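Local coordinates for legionella ubiquitin-specific protease A domain-containing protein (Legionella pneumophila subsp. pneumophila, PDB 5DGG) that probably acts as a ubiquitin-specific cysteine protease of a Legionella pathogen, seen here as the central domain of a longer, apparently membrane-anchored protein, at residues A[45-50]-A[103-108]; A[137-142]-A[160-165]. One frame throughout, in Å; residues are numbered along the deposited sequence.

Contact 1. Residues A[45-50]-A[103-108]; sequences SDVFNP and DLLNQC
The ring of F48 points an edge at the backbone of C108: CE2 of F48 lies 3.2 Å from O of C108, and that oxygen sits near the plane of the ring, so it meets the weakly positive C-H rim and not the pi cloud. The second meeting point is apolar and looser, with CG2 of V47 4.4 Å from CD2 of L105. V47 serves both points. Its chi1 of 163° swings CG1 anti to the backbone N and sends the two methyls different ways, CG2 to L105 and CG1 over the centre of the F48 ring, 3.8 Å above its plane. The ring is thus backed on one face by its own neighbour while its edge faces the other helix. F48 is the first residue to leave helical geometry after helix 33-47, and the chain turns there, with N of N49 bonded to O of D46 at 3.1 Å. K71 donates through NZ to the carbonyl oxygens of both D46 and V47, tying down the end of this helix. On the other segment, N of C108 reaches O of L104 at 3.1 Å. Farther out, L104 and C108 pack on L43 of helix 33-47, and L104 also on L28 of strand 22-29. V47 rests on I55 of strand 54-60 and, with F48, on Y81 of strand 81-86, so the two helices meet against the central sheet.

Contact 2. Residues A[137-142]-A[160-165]; sequences CAYSHK and DTLDNL
L162 reaches across to A138 and Y139 with CG anti to its backbone N (chi1 170°) and a chi2 of 70° to CD1, which leaves CD2 extended away from CA, onto the backbone of the facing helix. There CD2 of L162 lies 3.5 Å from N of Y139, a methyl pressed on the main chain, and 3.9 Å from CB of Y139, close to the plane of the tyrosine ring at its edge. The small side chain of A138 lets its CB come within 3.9 Å of CB of L162; the segment axes are 9.3 Å apart. K142, extended beyond CG, stretches obliquely toward D163. OD1 of D163 is engaged chiefly by a salt bridge to K123; NZ of K142 adds a long one to the same OD1 of D163, at 3.9 Å. Within 160-165, ND2 of N164 donates to O of D160 at 2.9 Å, in the carbonyl plane and on a lone pair, and N of N164 shares that oxygen. Y139 is turned to the sheet, its OH bonded to E84 and its ring stacked on F86. The segments cross nearly at right angles (-104°); L162 makes most of the apolar contact between them, and A138 also touches L158. A helix lying between the sheet and further helices, as 132-146 does, is consistent with the central helix of papain-like clan CA peptidases.

Contact 1 (45-50 with 103-108) is complete before contact 2 (137-142 with 160-165) begins, so the two follow in series along the chain. They lie on opposite sides of the chain's centre, with centres 27 Å apart and nearest atoms about 15 Å apart, and do not touch. The mixed five-stranded sheet relates them: strand 81-86 is met by V47 and F48 in contact 1 and by Y139 in contact 2. Both contacts include a helix that packs on the sheet; contact 2 joins such a helix, 132-146, to helix 156-165 in the later part of the chain. Both fall within the single LupA family region, consistent with one peptidase-like domain built of sheet-linked and helical parts.

Contact 1. Residues A[45-50]-A[103-108]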
# COMPACT_ATOMS: atom_id res chain seq x y z
N SER A 45 0.33 1.71 18.14
CA SER A 45 1.42 0.97 18.71
C SER A 45 2.67 0.94 17.81
O SER A 45 3.78 1.11 18.28
CB SER A 45 0.99 -0.44 19.03
OG SER A 45 2.14 -1.13 19.42
N ASP A 46 2.47 0.74 16.51
CA ASP A 46 3.55 0.72 15.53
C ASP A 46 4.12 2.12 15.28
O ASP A 46 5.34 2.29 15.20
CB ASP A 46 3.03 0.14 14.22
CG ASP A 46 2.73 -1.34 14.31
OD1 ASP A 46 3.28 -2.03 15.19
OD2 ASP A 46 1.96 -1.80 13.47
N VAL A 47 3.26 3.12 15.19
CA VAL A 47 3.70 4.49 15.04
C VAL A 47 4.69 4.87 16.11
O VAL A 47 5.67 5.52 15.81
CB VAL A 47 2.53 5.46 14.97
CG1 VAL A 47 2.97 6.89 15.23
CG2 VAL A 47 1.90 5.34 13.59
N PHE A 48 4.44 4.44 17.34
CA PHE A 48 5.22 4.86 18.47
C PHE A 48 6.21 3.81 18.92
O PHE A 48 6.83 3.95 19.98
CB PHE A 48 4.31 5.36 19.62
CG PHE A 48 3.59 6.62 19.28
CD1 PHE A 48 4.27 7.81 19.16
CD2 PHE A 48 2.20 6.62 19.03
CE1 PHE A 48 3.61 8.95 18.82
CE2 PHE A 48 1.54 7.78 18.68
CZ PHE A 48 2.24 8.95 18.60
N ASN A 49 6.44 2.78 18.10
CA ASN A 49 7.37 1.75 18.45
C ASN A 49 8.70 2.02 17.76
O ASN A 49 8.77 2.10 16.52
CB ASN A 49 6.86 0.37 18.07
CG ASN A 49 7.85 -0.73 18.40
OD1 ASN A 49 9.04 -0.44 18.65
ND2 ASN A 49 7.41 -1.96 18.41
N PRO A 50 9.78 2.20 18.57
CA PRO A 50 11.09 2.55 18.03
C PRO A 50 11.62 1.57 17.00
O PRO A 50 12.33 1.99 16.10
CB PRO A 50 12.00 2.55 19.28
CG PRO A 50 11.27 1.71 20.28
CD PRO A 50 9.84 2.09 20.04
N ASP A 103 -6.72 11.97 9.43
CA ASP A 103 -7.61 11.68 10.57
C ASP A 103 -7.24 10.39 11.27
O ASP A 103 -7.28 10.32 12.48
CB ASP A 103 -9.06 11.67 10.13
CG ASP A 103 -9.56 13.04 9.79
OD1 ASP A 103 -8.74 13.93 9.46
OD2 ASP A 103 -10.80 13.25 9.79
N LEU A 104 -6.82 9.39 10.52
CA LEU A 104 -6.35 8.15 11.11
C LEU A 104 -5.12 8.39 11.96
O LEU A 104 -5.04 7.95 13.12
CB LEU A 104 -6.06 7.18 9.99
CG LEU A 104 -5.65 5.75 10.21
CD1 LEU A 104 -6.56 5.09 11.22
CD2 LEU A 104 -5.77 5.09 8.87
N LEU A 105 -4.15 9.10 11.40
CA LEU A 105 -2.99 9.48 12.17
C LEU A 105 -3.36 10.36 13.40
O LEU A 105 -2.84 10.14 14.50
CB LEU A 105 -1.95 10.13 11.29
CG LEU A 105 -1.30 9.13 10.32
CD1 LEU A 105 -0.40 9.89 9.39
CD2 LEU A 105 -0.48 8.05 11.01
N ASN A 106 -4.21 11.35 13.24
CA ASN A 106 -4.64 12.12 14.41
C ASN A 106 -5.28 11.24 15.48
O ASN A 106 -4.99 11.41 16.64
CB ASN A 106 -5.56 13.27 14.04
CG ASN A 106 -5.69 14.25 15.18
OD1 ASN A 106 -4.78 15.04 15.43
ND2 ASN A 106 -6.81 14.19 15.90
N GLN A 107 -6.11 10.27 15.09
CA GLN A 107 -6.62 9.32 16.08
C GLN A 107 -5.50 8.61 16.82
O GLN A 107 -5.60 8.42 18.04
CB GLN A 107 -7.53 8.29 15.43
CG GLN A 107 -8.73 8.88 14.77
CD GLN A 107 -10.01 8.31 15.31
OE1 GLN A 107 -10.31 8.47 16.51
NE2 GLN A 107 -10.78 7.64 14.45
N CYS A 108 -4.43 8.20 16.11
CA CYS A 108 -3.29 7.53 16.75
C CYS A 108 -2.50 8.43 17.69
O CYS A 108 -1.67 7.95 18.44
CB CYS A 108 -2.33 6.98 15.69
SG CYS A 108 -3.13 5.72 14.77

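Contact 2. Residues A[137-142]-A[160-165]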
# COMPACT_ATOMS: atom_id res chain seq x y z
N CYS A 137 -0.48 -3.84 -5.10
CA CYS A 137 0.28 -4.96 -4.58
C CYS A 137 1.70 -4.92 -5.07
O CYS A 137 2.69 -5.02 -4.28
CB CYS A 137 -0.35 -6.29 -4.96
SG CYS A 137 -1.73 -6.76 -3.92
N ALA A 138 1.85 -4.68 -6.37
CA ALA A 138 3.17 -4.66 -6.96
C ALA A 138 3.96 -3.45 -6.48
O ALA A 138 5.16 -3.53 -6.20
CB ALA A 138 3.10 -4.67 -8.47
N TYR A 139 3.31 -2.30 -6.40
CA TYR A 139 3.98 -1.10 -5.88
C TYR A 139 4.45 -1.27 -4.41
O TYR A 139 5.54 -0.77 -4.03
CB TYR A 139 3.12 0.16 -6.12
CG TYR A 139 3.84 1.49 -5.88
CD1 TYR A 139 4.59 2.06 -6.85
CD2 TYR A 139 3.73 2.15 -4.64
CE1 TYR A 139 5.29 3.23 -6.65
CE2 TYR A 139 4.39 3.36 -4.42
CZ TYR A 139 5.18 3.90 -5.44
OH TYR A 139 5.84 5.07 -5.30
N SER A 140 3.62 -1.98 -3.62
CA SER A 140 3.95 -2.28 -2.27
C SER A 140 5.22 -3.17 -2.16
O SER A 140 6.06 -3.02 -1.26
CB SER A 140 2.75 -2.93 -1.57
OG SER A 140 1.65 -2.01 -1.48
N HIS A 141 5.33 -4.14 -3.04
CA HIS A 141 6.56 -4.91 -3.17
C HIS A 141 7.75 -4.00 -3.55
O HIS A 141 8.82 -4.10 -2.98
CB HIS A 141 6.36 -6.04 -4.17
CG HIS A 141 5.58 -7.19 -3.62
ND1 HIS A 141 6.18 -8.19 -2.87
CD2 HIS A 141 4.27 -7.48 -3.64
CE1 HIS A 141 5.26 -9.05 -2.49
NE2 HIS A 141 4.10 -8.65 -2.94
N LYS A 142 7.56 -3.10 -4.50
CA LYS A 142 8.60 -2.17 -4.86
C LYS A 142 9.05 -1.36 -3.65
O LYS A 142 10.27 -1.17 -3.43
CB LYS A 142 8.10 -1.24 -5.94
CG LYS A 142 9.12 -0.15 -6.29
CD LYS A 142 8.57 0.86 -7.28
CE LYS A 142 9.76 1.60 -7.90
NZ LYS A 142 9.32 2.68 -8.80
N ASP A 160 9.44 -5.96 -11.16
CA ASP A 160 10.00 -5.75 -12.50
C ASP A 160 8.91 -5.67 -13.55
O ASP A 160 9.05 -4.94 -14.51
CB ASP A 160 11.03 -6.83 -12.90
CG ASP A 160 12.21 -6.94 -11.90
OD1 ASP A 160 12.44 -6.02 -11.07
OD2 ASP A 160 12.88 -8.00 -11.93
N THR A 161 7.82 -6.40 -13.37
CA THR A 161 6.71 -6.24 -14.31
C THR A 161 6.14 -4.82 -14.21
O THR A 161 6.00 -4.08 -15.23
CB THR A 161 5.64 -7.30 -14.10
OG1 THR A 161 6.23 -8.59 -14.30
CG2 THR A 161 4.49 -7.10 -15.09
N LEU A 162 5.78 -4.44 -12.99
CA LEU A 162 5.25 -3.08 -12.78
C LEU A 162 6.16 -2.00 -13.33
O LEU A 162 5.71 -1.10 -14.07
CB LEU A 162 5.07 -2.81 -11.28
CG LEU A 162 4.74 -1.35 -10.89
CD1 LEU A 162 3.37 -0.98 -11.33
CD2 LEU A 162 4.82 -1.18 -9.40
N ASP A 163 7.43 -2.07 -12.99
CA ASP A 163 8.35 -1.00 -13.35
C ASP A 163 8.56 -0.82 -14.84
O ASP A 163 8.74 0.31 -15.33
CB ASP A 163 9.71 -1.26 -12.73
CG ASP A 163 10.60 -0.06 -12.81
OD1 ASP A 163 10.35 0.92 -12.09
OD2 ASP A 163 11.54 -0.07 -13.62
N ASN A 164 8.58 -1.93 -15.57
CA ASN A 164 8.87 -1.88 -17.00
C ASN A 164 7.67 -1.91 -17.88
O ASN A 164 7.72 -1.30 -18.94
CB ASN A 164 9.84 -3.00 -17.37
CG ASN A 164 11.16 -2.83 -16.64
OD1 ASN A 164 11.95 -2.00 -17.00
ND2 ASN A 164 11.35 -3.56 -15.55
N LEU A 165 6.60 -2.60 -17.45
CA LEU A 165 5.42 -2.82 -18.30
C LEU A 165 4.07 -2.28 -17.82
O LEU A 165 3.11 -2.30 -18.58
CB LEU A 165 5.22 -4.32 -18.48
CG LEU A 165 6.34 -5.00 -19.25
CD1 LEU A 165 6.25 -6.52 -19.06
CD2 LEU A 165 6.24 -4.60 -20.72